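Local structure of tRNA nucleotidyl transferase-related protein (Thermotoga maritima, 3H38) at residues V172-P175 / T176-L179; E206-L209 / E210-T213; L217-E220 / L221-I224; I178-A181 / I182-Q186; K124-Y127 / R128-F131. The protein probably adds the terminal CCA to tRNA from CTP and ATP with magnesium, as a class II CCA-adding enzyme, this chain being the C-terminal part of the full-length protein. All blocks are in the same frame, centred on the assembly; numbering follows the deposited sequence.

Contact 1: residues V172-P175 / T176-L179; sequences VDDP and TRIL
Pro175 O takes the backbone N-H of Ile178 at 2.9 Å, in the short passage that joins helix 170-173 to helix 177-187. Beside it, Asp174 O accepts from Arg177 N at 3.0 Å and nearly in line (168°), closing a type I beta turn from Asp174 to Arg177. The carboxylate of Asp174 folds over the same turn: with CG anti to the backbone N (chi1 -173°), Asp174 OD2 reaches Thr176 N at 3.0 Å, a capping bond, although OD2 is modelled too near a neighbour for its exact place to be sure. Asp174 OD1 serves a salt bridge with Arg216. Arg177 runs back extended from CG to NE, which brings Asp174 CB over the centre of one guanidinium face, 3.8 Å above its plane. Asp174 OD1 stays 4.2 Å from Arg177 NE and well out of that plane; the opposite charges lie near each other, but no N-H points at the oxygen, and Arg177 NH1 bonds instead to Ser170 OG. An alanine at Asp174 would take away both carboxylate oxygens and is likely to leave Arg216 without its acidic mate and, if the modelled OD2 is right, Thr176 N without its capping acceptor. Asp174 and Arg177 both bind CTP and ATP in other structures of this protein, so the turn holds two oppositely charged nucleotide-binding groups close together without pairing them through a salt bridge.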
# COMPACT_ATOMS: atom_id res chain seq x y z
N VAL A 172 1.26 -15.01 16.71
CA VAL A 172 1.75 -14.52 17.99
C VAL A 172 3.19 -14.01 17.84
O VAL A 172 3.53 -12.94 18.32
CB VAL A 172 1.72 -15.66 19.01
CG1 VAL A 172 2.47 -15.27 20.24
CG2 VAL A 172 0.29 -16.06 19.34
N ASP A 173 4.01 -14.83 17.17
CA ASP A 173 5.35 -14.47 16.67
C ASP A 173 5.39 -13.15 15.89
O ASP A 173 6.10 -12.21 16.27
CB ASP A 173 5.89 -15.59 15.75
CG ASP A 173 6.45 -16.80 16.53
OD1 ASP A 173 7.00 -17.74 15.88
OD2 ASP A 173 6.36 -16.80 17.77
N ASP A 174 4.67 -13.10 14.77
CA ASP A 174 4.58 -11.89 13.95
C ASP A 174 3.13 -11.55 13.57
O ASP A 174 2.59 -12.06 12.58
CB ASP A 174 5.44 -12.02 12.70
CG ASP A 174 5.51 -10.74 11.92
OD1 ASP A 174 6.22 -10.67 10.90
OD2 ASP A 174 4.85 -9.78 12.36
N PRO A 175 2.48 -10.70 14.38
CA PRO A 175 1.05 -10.39 14.25
C PRO A 175 0.80 -9.63 12.96
O PRO A 175 -0.34 -9.40 12.57
CB PRO A 175 0.78 -9.49 15.48
CG PRO A 175 1.91 -9.76 16.44
CD PRO A 175 3.09 -10.00 15.53
N THR A 176 1.89 -9.24 12.32
CA THR A 176 1.87 -8.54 11.05
C THR A 176 1.22 -9.44 9.98
O THR A 176 0.61 -8.97 9.03
CB THR A 176 3.30 -8.07 10.72
OG1 THR A 176 3.35 -6.64 10.70
CG2 THR A 176 3.86 -8.67 9.46
N ARG A 177 1.29 -10.75 10.21
CA ARG A 177 0.74 -11.75 9.32
C ARG A 177 -0.78 -11.78 9.38
O ARG A 177 -1.44 -12.44 8.55
CB ARG A 177 1.28 -13.13 9.69
CG ARG A 177 2.70 -13.41 9.20
CD ARG A 177 3.38 -14.54 10.03
NE ARG A 177 4.82 -14.48 9.84
CZ ARG A 177 5.72 -15.20 10.50
NH1 ARG A 177 5.37 -16.09 11.43
NH2 ARG A 177 7.00 -15.03 10.21
N ILE A 178 -1.33 -11.09 10.37
CA ILE A 178 -2.78 -11.00 10.46
C ILE A 178 -3.27 -10.20 9.25
O ILE A 178 -4.22 -10.60 8.60
CB ILE A 178 -3.22 -10.38 11.79
CG1 ILE A 178 -3.04 -11.39 12.93
CG2 ILE A 178 -4.69 -9.88 11.70
CD1 ILE A 178 -3.12 -10.76 14.32
N LEU A 179 -2.59 -9.09 8.94
CA LEU A 179 -2.95 -8.22 7.83
C LEU A 179 -2.52 -8.86 6.51
O LEU A 179 -3.27 -8.82 5.52
CB LEU A 179 -2.34 -6.81 8.01
CG LEU A 179 -2.85 -6.01 9.24
CD1 LEU A 179 -2.04 -4.76 9.55
CD2 LEU A 179 -4.30 -5.59 9.03

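Contact 2: residues E206-L209 / E210-T213; sequences EGYL and ERTT
Gly207 O and Arg211 N, 3.1 Å apart, make one backbone bond of the short helix 208-211, with Gly207 at its N-cap, although the glycine oxygen is modelled tightly enough that its position is less sure. Gly207 has a positive phi (97°), and a side chain there would press on the carbonyl oxygen of Glu206. At the other end Thr212 N bonds to Leu209 O at 2.9 Å and only weakly to Tyr208 O, and Thr212 is the first residue to leave helical angles. Among the side chains, Tyr208 and Arg211 lie alongside one another, pointing the same way, with ring and guanidinium planes only 20° apart. The contact is made by Tyr208 CE1 and Arg211 NE at 3.6 Å, while Arg211 CD comes within 3.7 Å of Tyr208 CD1; the approach is oblique to both flat groups. A bend at chi3 (102°) turns the guanidinium alongside the tyrosine. Within 206-209, Glu206 OE2 lies at the edge of the Tyr208 ring, in its plane. Glu210 bends at chi2 and folds back over the cap, its OE1 lying 3.2 Å from Gly207 CA and making a weak bond to His245 ND1. The turn belongs to the probable RNA-binding family region. Leu209 packs on Val242, His245 and Leu246 of helix 242-246, Tyr208 and Thr212 lean on Pro175 ahead of helix 177-187, and Thr212 O accepts from Arg302, at the end of helix 293-302.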
# COMPACT_ATOMS: atom_id res chain seq x y z
N GLU A 206 -6.48 -11.21 21.66
CA GLU A 206 -5.62 -11.25 22.85
C GLU A 206 -4.57 -10.13 22.92
O GLU A 206 -3.69 -10.19 23.77
CB GLU A 206 -4.93 -12.60 23.02
CG GLU A 206 -5.84 -13.77 23.35
CD GLU A 206 -5.13 -15.12 23.19
OE1 GLU A 206 -5.83 -16.16 23.10
OE2 GLU A 206 -3.88 -15.15 23.13
N GLY A 207 -4.65 -9.15 22.02
CA GLY A 207 -3.82 -7.95 22.12
C GLY A 207 -2.56 -7.93 21.28
O GLY A 207 -1.69 -7.09 21.44
N TYR A 208 -2.47 -8.85 20.35
CA TYR A 208 -1.19 -9.01 19.67
C TYR A 208 -0.82 -7.88 18.70
O TYR A 208 0.36 -7.50 18.63
CB TYR A 208 -1.04 -10.43 19.12
CG TYR A 208 -0.68 -11.38 20.24
CD1 TYR A 208 0.56 -11.30 20.88
CD2 TYR A 208 -1.59 -12.33 20.70
CE1 TYR A 208 0.89 -12.17 21.92
CE2 TYR A 208 -1.26 -13.20 21.75
CZ TYR A 208 -0.02 -13.11 22.35
OH TYR A 208 0.30 -13.95 23.39
N LEU A 209 -1.83 -7.32 18.04
CA LEU A 209 -1.65 -6.16 17.18
C LEU A 209 -1.04 -4.99 17.98
O LEU A 209 -0.01 -4.42 17.58
CB LEU A 209 -2.98 -5.78 16.53
CG LEU A 209 -3.40 -6.32 15.14
CD1 LEU A 209 -2.53 -7.43 14.65
CD2 LEU A 209 -4.87 -6.72 15.09
N GLU A 210 -1.65 -4.64 19.11
CA GLU A 210 -1.09 -3.59 19.97
C GLU A 210 0.31 -3.92 20.41
O GLU A 210 1.11 -3.01 20.65
CB GLU A 210 -1.93 -3.37 21.22
CG GLU A 210 -2.86 -4.49 21.51
CD GLU A 210 -4.06 -4.41 20.62
OE1 GLU A 210 -4.66 -5.46 20.29
OE2 GLU A 210 -4.38 -3.28 20.23
N ARG A 211 0.60 -5.20 20.58
CA ARG A 211 1.92 -5.59 21.04
C ARG A 211 2.96 -5.41 19.95
O ARG A 211 4.13 -5.31 20.25
CB ARG A 211 1.95 -7.03 21.55
CG ARG A 211 1.57 -7.15 23.03
CD ARG A 211 1.04 -8.55 23.35
NE ARG A 211 1.96 -9.48 24.03
CZ ARG A 211 3.27 -9.30 24.26
NH1 ARG A 211 3.95 -10.25 24.89
NH2 ARG A 211 3.91 -8.20 23.86
N THR A 212 2.54 -5.35 18.68
CA THR A 212 3.49 -5.07 17.61
C THR A 212 3.69 -3.56 17.40
O THR A 212 2.90 -2.77 17.87
CB THR A 212 3.25 -5.91 16.28
OG1 THR A 212 3.29 -5.08 15.12
CG2 THR A 212 1.95 -6.64 16.32
N THR A 213 4.79 -3.17 16.76
CA THR A 213 5.11 -1.76 16.62
C THR A 213 4.30 -1.14 15.49
O THR A 213 3.96 -1.81 14.52
CB THR A 213 6.63 -1.51 16.37
OG1 THR A 213 7.00 -1.96 15.06
CG2 THR A 213 7.46 -2.23 17.41

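Contact 3: residues L217-E220 / L221-I224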
# COMPACT_ATOMS: atom_id res chain seq x y z
N LEU A 217 3.24 -2.43 11.29
CA LEU A 217 1.83 -2.50 10.97
C LEU A 217 1.47 -1.52 9.83
O LEU A 217 0.73 -1.88 8.90
CB LEU A 217 1.05 -2.15 12.23
CG LEU A 217 0.34 -3.16 13.14
CD1 LEU A 217 0.80 -4.56 12.96
CD2 LEU A 217 0.43 -2.72 14.60
N ARG A 218 2.00 -0.30 9.89
CA ARG A 218 1.63 0.69 8.90
C ARG A 218 2.05 0.16 7.55
O ARG A 218 1.33 0.25 6.54
CB ARG A 218 2.31 2.04 9.19
CG ARG A 218 2.35 2.99 8.01
CD ARG A 218 2.68 4.43 8.40
NE ARG A 218 2.81 5.24 7.19
CZ ARG A 218 3.09 6.54 7.17
NH1 ARG A 218 3.18 7.18 6.02
NH2 ARG A 218 3.28 7.20 8.29
N GLN A 219 3.23 -0.43 7.52
CA GLN A 219 3.77 -0.84 6.26
C GLN A 219 2.95 -1.97 5.65
O GLN A 219 2.79 -2.02 4.42
CB GLN A 219 5.23 -1.24 6.38
CG GLN A 219 5.79 -1.62 5.03
CD GLN A 219 6.64 -2.87 5.08
OE1 GLN A 219 6.17 -3.97 4.73
NE2 GLN A 219 7.89 -2.72 5.52
N GLU A 220 2.44 -2.87 6.47
CA GLU A 220 1.58 -3.93 5.94
C GLU A 220 0.24 -3.31 5.52
O GLU A 220 -0.45 -3.80 4.62
CB GLU A 220 1.38 -5.05 6.96
CG GLU A 220 2.63 -5.94 7.18
CD GLU A 220 3.18 -6.57 5.89
OE1 GLU A 220 2.39 -6.98 5.03
OE2 GLU A 220 4.42 -6.67 5.75
N LEU A 221 -0.11 -2.20 6.16
CA LEU A 221 -1.31 -1.47 5.79
C LEU A 221 -1.17 -0.81 4.44
O LEU A 221 -2.06 -0.94 3.61
CB LEU A 221 -1.66 -0.44 6.86
CG LEU A 221 -2.99 -0.60 7.61
CD1 LEU A 221 -3.64 -1.95 7.40
CD2 LEU A 221 -2.80 -0.32 9.11
N GLU A 222 -0.08 -0.08 4.21
CA GLU A 222 0.08 0.56 2.90
C GLU A 222 0.04 -0.52 1.83
O GLU A 222 -0.54 -0.35 0.75
CB GLU A 222 1.37 1.38 2.84
CG GLU A 222 1.30 2.69 3.62
CD GLU A 222 2.59 3.05 4.34
OE1 GLU A 222 3.42 2.14 4.61
OE2 GLU A 222 2.77 4.25 4.65
N LYS A 223 0.63 -1.65 2.12
CA LYS A 223 0.71 -2.74 1.19
C LYS A 223 -0.64 -3.29 0.84
O LYS A 223 -0.94 -3.47 -0.30
CB LYS A 223 1.56 -3.83 1.79
CG LYS A 223 2.72 -4.26 1.01
CD LYS A 223 3.71 -4.71 2.01
CE LYS A 223 4.92 -5.31 1.41
NZ LYS A 223 5.68 -5.99 2.50
N ILE A 224 -1.48 -3.52 1.83
CA ILE A 224 -2.90 -3.77 1.56
C ILE A 224 -3.52 -2.70 0.64
O ILE A 224 -4.22 -3.03 -0.32
CB ILE A 224 -3.73 -3.81 2.85
CG1 ILE A 224 -3.73 -5.23 3.42
CG2 ILE A 224 -5.16 -3.39 2.54
CD1 ILE A 224 -4.23 -5.28 4.84
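The guanidinium of Arg218 meets Glu222 at its edge: Glu222 OE2 lies almost in the guanidinium plane, 2.7 Å from Arg218 NE along a nearly straight N-H (165°). The carboxylate is turned 64° against the guanidinium, so the nitrogen comes in from above its plane; Arg218 NH1 adds a weak bond to the same oxygen. This is an i to i+4 salt bridge along helix 214-225, in the probable RNA-binding family region. Arg218 reaches it with CG anti to the backbone N (chi1 162°) and an extended chain, and its side chain also touches Phe280 and Tyr281 of helix 279-287. One residue on, Gln219 and Lys223 run side by side, with Lys223 NZ bonded to Gln219 OE1 at 3.0 Å. The ammonium also forms a longer salt bridge with Glu220 OE2 at 3.6 Å. Glu220 itself is mainly held from the adjoining helix 177-187, by Arg183 on OE1 and Arg180 on OE2, and thus acts as a second-shell group for two nucleotide-binding arginines. On the buried side, Leu221 packs on Leu179 and Ile224 on Met237 of helix 230-239. Beneath these side chains run the i to i+4 backbone bonds, among them Glu222 N to Arg218 O at 2.7 Å.

Contact 4: residues I178-A181 / I182-Q186; sequences ILRA and IRFEQ
Ile182 CD1 lies 3.4 Å from Ile178 O, on the apolar flank of helix 177-187, which carries nucleotide-binding arginines on another side. The packed part is built of Ile178, Leu179 and Ile182: Ile178 and Leu179 press on Val242 of helix 242-246, Leu179 also on Leu221, and Ile182 on Arg236 of helix 230-239. The other side is polar and partly open, for Arg180 keeps some exposure. Arg180 and Arg183 point the same way with their guanidinium planes 89° apart; Arg183 NH1 lies over one face of the Arg180 guanidinium and 3.5 Å from Arg180 NH2. These two groups bind CTP and ATP in other structures of this protein, and without nucleotide they are held by acids, Arg180 by Asp130 and both by Glu220. The bend in Arg180 at chi3 (65°) sets NH1 at the edge of the Phe184 ring, in its plane and 3.8 Å from Phe184 CE1, with guanidinium and ring 70° apart. Glu185 turns elsewhere, to Arg236 and to the backbone N of Ile192. Backbone bonds run along the helix, and the shortest across the segments joins Glu185 N to Ala181 O at 2.8 Å.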
# COMPACT_ATOMS: atom_id res chain seq x y z
N ILE A 178 -1.33 -11.09 10.37
CA ILE A 178 -2.78 -11.00 10.46
C ILE A 178 -3.27 -10.20 9.25
O ILE A 178 -4.22 -10.60 8.60
CB ILE A 178 -3.22 -10.38 11.79
CG1 ILE A 178 -3.04 -11.39 12.93
CG2 ILE A 178 -4.69 -9.88 11.70
CD1 ILE A 178 -3.12 -10.76 14.32
N LEU A 179 -2.59 -9.09 8.94
CA LEU A 179 -2.95 -8.22 7.83
C LEU A 179 -2.52 -8.86 6.51
O LEU A 179 -3.27 -8.82 5.52
CB LEU A 179 -2.34 -6.81 8.01
CG LEU A 179 -2.85 -6.01 9.24
CD1 LEU A 179 -2.04 -4.76 9.55
CD2 LEU A 179 -4.30 -5.59 9.03
N ARG A 180 -1.33 -9.48 6.51
CA ARG A 180 -0.81 -10.17 5.32
C ARG A 180 -1.70 -11.30 4.84
O ARG A 180 -1.85 -11.50 3.61
CB ARG A 180 0.60 -10.71 5.57
CG ARG A 180 1.66 -9.64 5.74
CD ARG A 180 2.94 -10.22 6.23
NE ARG A 180 3.49 -11.11 5.24
CZ ARG A 180 4.29 -10.71 4.26
NH1 ARG A 180 4.75 -11.59 3.36
NH2 ARG A 180 4.65 -9.43 4.20
N ALA A 181 -2.30 -12.03 5.78
CA ALA A 181 -3.22 -13.11 5.42
C ALA A 181 -4.42 -12.57 4.65
O ALA A 181 -4.77 -13.06 3.58
CB ALA A 181 -3.67 -13.89 6.64
N ILE A 182 -5.04 -11.53 5.18
CA ILE A 182 -6.15 -10.92 4.47
C ILE A 182 -5.67 -10.47 3.09
O ILE A 182 -6.34 -10.74 2.08
CB ILE A 182 -6.74 -9.75 5.28
CG1 ILE A 182 -7.47 -10.28 6.51
CG2 ILE A 182 -7.64 -8.88 4.42
CD1 ILE A 182 -7.26 -9.42 7.72
N ARG A 183 -4.53 -9.82 3.03
CA ARG A 183 -4.03 -9.34 1.79
C ARG A 183 -3.86 -10.36 0.71
O ARG A 183 -4.25 -10.12 -0.38
CB ARG A 183 -2.75 -8.55 1.94
CG ARG A 183 -2.02 -8.40 0.68
CD ARG A 183 -1.13 -7.24 0.67
NE ARG A 183 -0.11 -7.40 1.67
CZ ARG A 183 1.10 -7.85 1.44
NH1 ARG A 183 1.96 -7.99 2.41
NH2 ARG A 183 1.45 -8.16 0.23
N PHE A 184 -3.26 -11.50 1.01
CA PHE A 184 -3.11 -12.56 0.01
C PHE A 184 -4.44 -13.29 -0.18
O PHE A 184 -4.69 -13.88 -1.21
CB PHE A 184 -2.00 -13.55 0.40
CG PHE A 184 -0.59 -12.97 0.39
CD1 PHE A 184 0.16 -12.92 1.56
CD2 PHE A 184 -0.01 -12.52 -0.77
CE1 PHE A 184 1.46 -12.41 1.55
CE2 PHE A 184 1.28 -12.01 -0.78
CZ PHE A 184 2.02 -11.96 0.39
N GLU A 185 -5.29 -13.27 0.84
CA GLU A 185 -6.65 -13.79 0.69
C GLU A 185 -7.41 -13.06 -0.41
O GLU A 185 -8.02 -13.69 -1.26
CB GLU A 185 -7.43 -13.69 2.00
CG GLU A 185 -8.28 -14.91 2.29
CD GLU A 185 -9.35 -14.64 3.32
OE1 GLU A 185 -9.52 -13.46 3.71
OE2 GLU A 185 -10.02 -15.61 3.74
N GLN A 186 -7.38 -11.73 -0.41
CA GLN A 186 -8.07 -11.02 -1.48
C GLN A 186 -7.25 -10.99 -2.77
O GLN A 186 -7.83 -10.88 -3.85
CB GLN A 186 -8.49 -9.57 -1.08
CG GLN A 186 -9.06 -9.37 0.33
CD GLN A 186 -10.16 -10.35 0.67
OE1 GLN A 186 -10.99 -10.67 -0.17
NE2 GLN A 186 -10.16 -10.85 1.90

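Contact 5: residues K124-Y127 / R128-F131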
# COMPACT_ATOMS: atom_id res chain seq x y z
N LYS A 124 14.61 -24.72 7.52
CA LYS A 124 14.38 -23.72 8.52
C LYS A 124 14.11 -22.37 7.93
O LYS A 124 13.36 -21.60 8.46
CB LYS A 124 15.56 -23.66 9.46
CG LYS A 124 15.25 -24.09 10.81
CD LYS A 124 15.77 -25.44 11.10
CE LYS A 124 15.53 -25.85 12.52
NZ LYS A 124 14.42 -26.75 12.61
N ASP A 125 14.78 -22.06 6.86
CA ASP A 125 14.58 -20.78 6.19
C ASP A 125 13.19 -20.68 5.57
O ASP A 125 12.67 -19.59 5.36
CB ASP A 125 15.62 -20.54 5.11
CG ASP A 125 15.39 -19.23 4.36
OD1 ASP A 125 15.70 -18.14 4.90
OD2 ASP A 125 14.90 -19.30 3.23
N LEU A 126 12.59 -21.83 5.26
CA LEU A 126 11.25 -21.85 4.66
C LEU A 126 10.21 -21.86 5.79
O LEU A 126 9.17 -21.20 5.73
CB LEU A 126 11.08 -23.10 3.79
CG LEU A 126 11.19 -23.09 2.26
CD1 LEU A 126 12.02 -21.92 1.66
CD2 LEU A 126 11.65 -24.44 1.75
N TYR A 127 10.55 -22.61 6.83
CA TYR A 127 9.69 -22.81 7.98
C TYR A 127 9.37 -21.52 8.70
O TYR A 127 8.42 -21.49 9.48
CB TYR A 127 10.34 -23.76 8.97
CG TYR A 127 9.36 -24.76 9.53
CD1 TYR A 127 8.05 -24.38 9.87
CD2 TYR A 127 9.74 -26.07 9.75
CE1 TYR A 127 7.16 -25.31 10.39
CE2 TYR A 127 8.87 -27.01 10.26
CZ TYR A 127 7.58 -26.63 10.57
OH TYR A 127 6.74 -27.59 11.09
N ARG A 128 10.16 -20.47 8.46
CA ARG A 128 10.00 -19.20 9.16
C ARG A 128 9.16 -18.22 8.36
O ARG A 128 8.90 -17.11 8.83
CB ARG A 128 11.35 -18.53 9.34
CG ARG A 128 11.77 -17.80 8.06
CD ARG A 128 13.17 -17.24 8.15
NE ARG A 128 13.77 -17.05 6.83
CZ ARG A 128 13.59 -15.99 6.06
NH1 ARG A 128 14.20 -15.90 4.89
NH2 ARG A 128 12.80 -15.01 6.46
N ARG A 129 8.76 -18.60 7.15
CA ARG A 129 7.97 -17.72 6.29
C ARG A 129 6.47 -17.81 6.59
O ARG A 129 6.02 -18.70 7.32
CB ARG A 129 8.27 -18.03 4.83
CG ARG A 129 9.70 -17.73 4.45
CD ARG A 129 10.10 -18.44 3.18
NE ARG A 129 11.50 -18.17 2.90
CZ ARG A 129 11.93 -17.25 2.04
NH1 ARG A 129 13.24 -17.05 1.89
NH2 ARG A 129 11.04 -16.53 1.35
N ASP A 130 5.69 -16.87 6.05
CA ASP A 130 4.35 -16.65 6.57
C ASP A 130 3.31 -17.76 6.31
O ASP A 130 2.72 -18.31 7.25
CB ASP A 130 3.81 -15.24 6.21
CG ASP A 130 3.79 -14.95 4.70
OD1 ASP A 130 3.48 -13.77 4.35
OD2 ASP A 130 4.07 -15.85 3.87
N PHE A 131 3.12 -18.11 5.03
CA PHE A 131 2.07 -19.06 4.63
C PHE A 131 2.60 -20.15 3.70
O PHE A 131 3.60 -19.95 2.99
CB PHE A 131 0.91 -18.30 3.95
CG PHE A 131 0.46 -17.12 4.75
CD1 PHE A 131 -0.11 -17.31 5.99
CD2 PHE A 131 0.67 -15.83 4.30
CE1 PHE A 131 -0.49 -16.24 6.78
CE2 PHE A 131 0.27 -14.72 5.10
CZ PHE A 131 -0.31 -14.93 6.32
O HOH W 1 6.63 -19.31 9.99
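The last part of helix 122-127 and the loop beyond, in the poly(A) polymerase head region, carry a salt-bridge network in which Asp125 holds Arg128 and Arg129. Arg128 grips one oxygen side-on: NE and NH1 both donate to Asp125 OD1, at 2.9 and 2.7 Å, from the same face of the carboxylate plane, while the oxygen lies in the guanidinium plane. Arg104 N is a further donor to OD1. Arg129 spreads its two bonds, NH1 to Asp125 OD2 at 3.1 Å on the syn side and NE to the backbone Asp125 O, also at 3.1 Å. Asp125 CG, anti to the backbone N (chi1 178°), swings the carboxylate toward both arginines, and Arg129 NE comes to lie over the rim of one face of the Arg128 guanidinium. The backbone turns through Arg129 N and Leu126 O, bonded at 3.0 Å. A leucine in place of Arg129, which binds ATP in other structures of this protein, would probably leave Asp125 OD2 without its charged mate and the backbone carbonyl of Asp125 without this donor. Asp130, next in the chain, binds CTP and ATP there too, and here bonds to Asn134. Arg128 NH2 has a second acid, Glu106 of strand 105-106. Asp125 and Arg129 both touch Val59 of strand 56-60, and Phe131 lies on Ala181 and Phe184 of helix 177-187.

In the fold
Contacts 1 and 4 are buried and share Ile178 and Leu179 at the start of helix 177-187; contacts 2, 3 and 5 are only partly buried. Contact 1 governs the turn into that helix, and contact 4 runs along most of it, where the binding arginines gather. Contact 3 supplies their acid from helix 214-225, packed alongside, Glu220 pairing with Arg180 and Arg183, while contact 5 supplies Asp130 from the head region. Contact 2 is held by backbone bonds and an arginine beside a tyrosine; its Leu209 packs on Ile178 CD1, and Thr212 meets both Pro175 and Leu217. Contacts 2 and 5 lie far apart, nearest atoms about 11 Å, with contact 1 touching both.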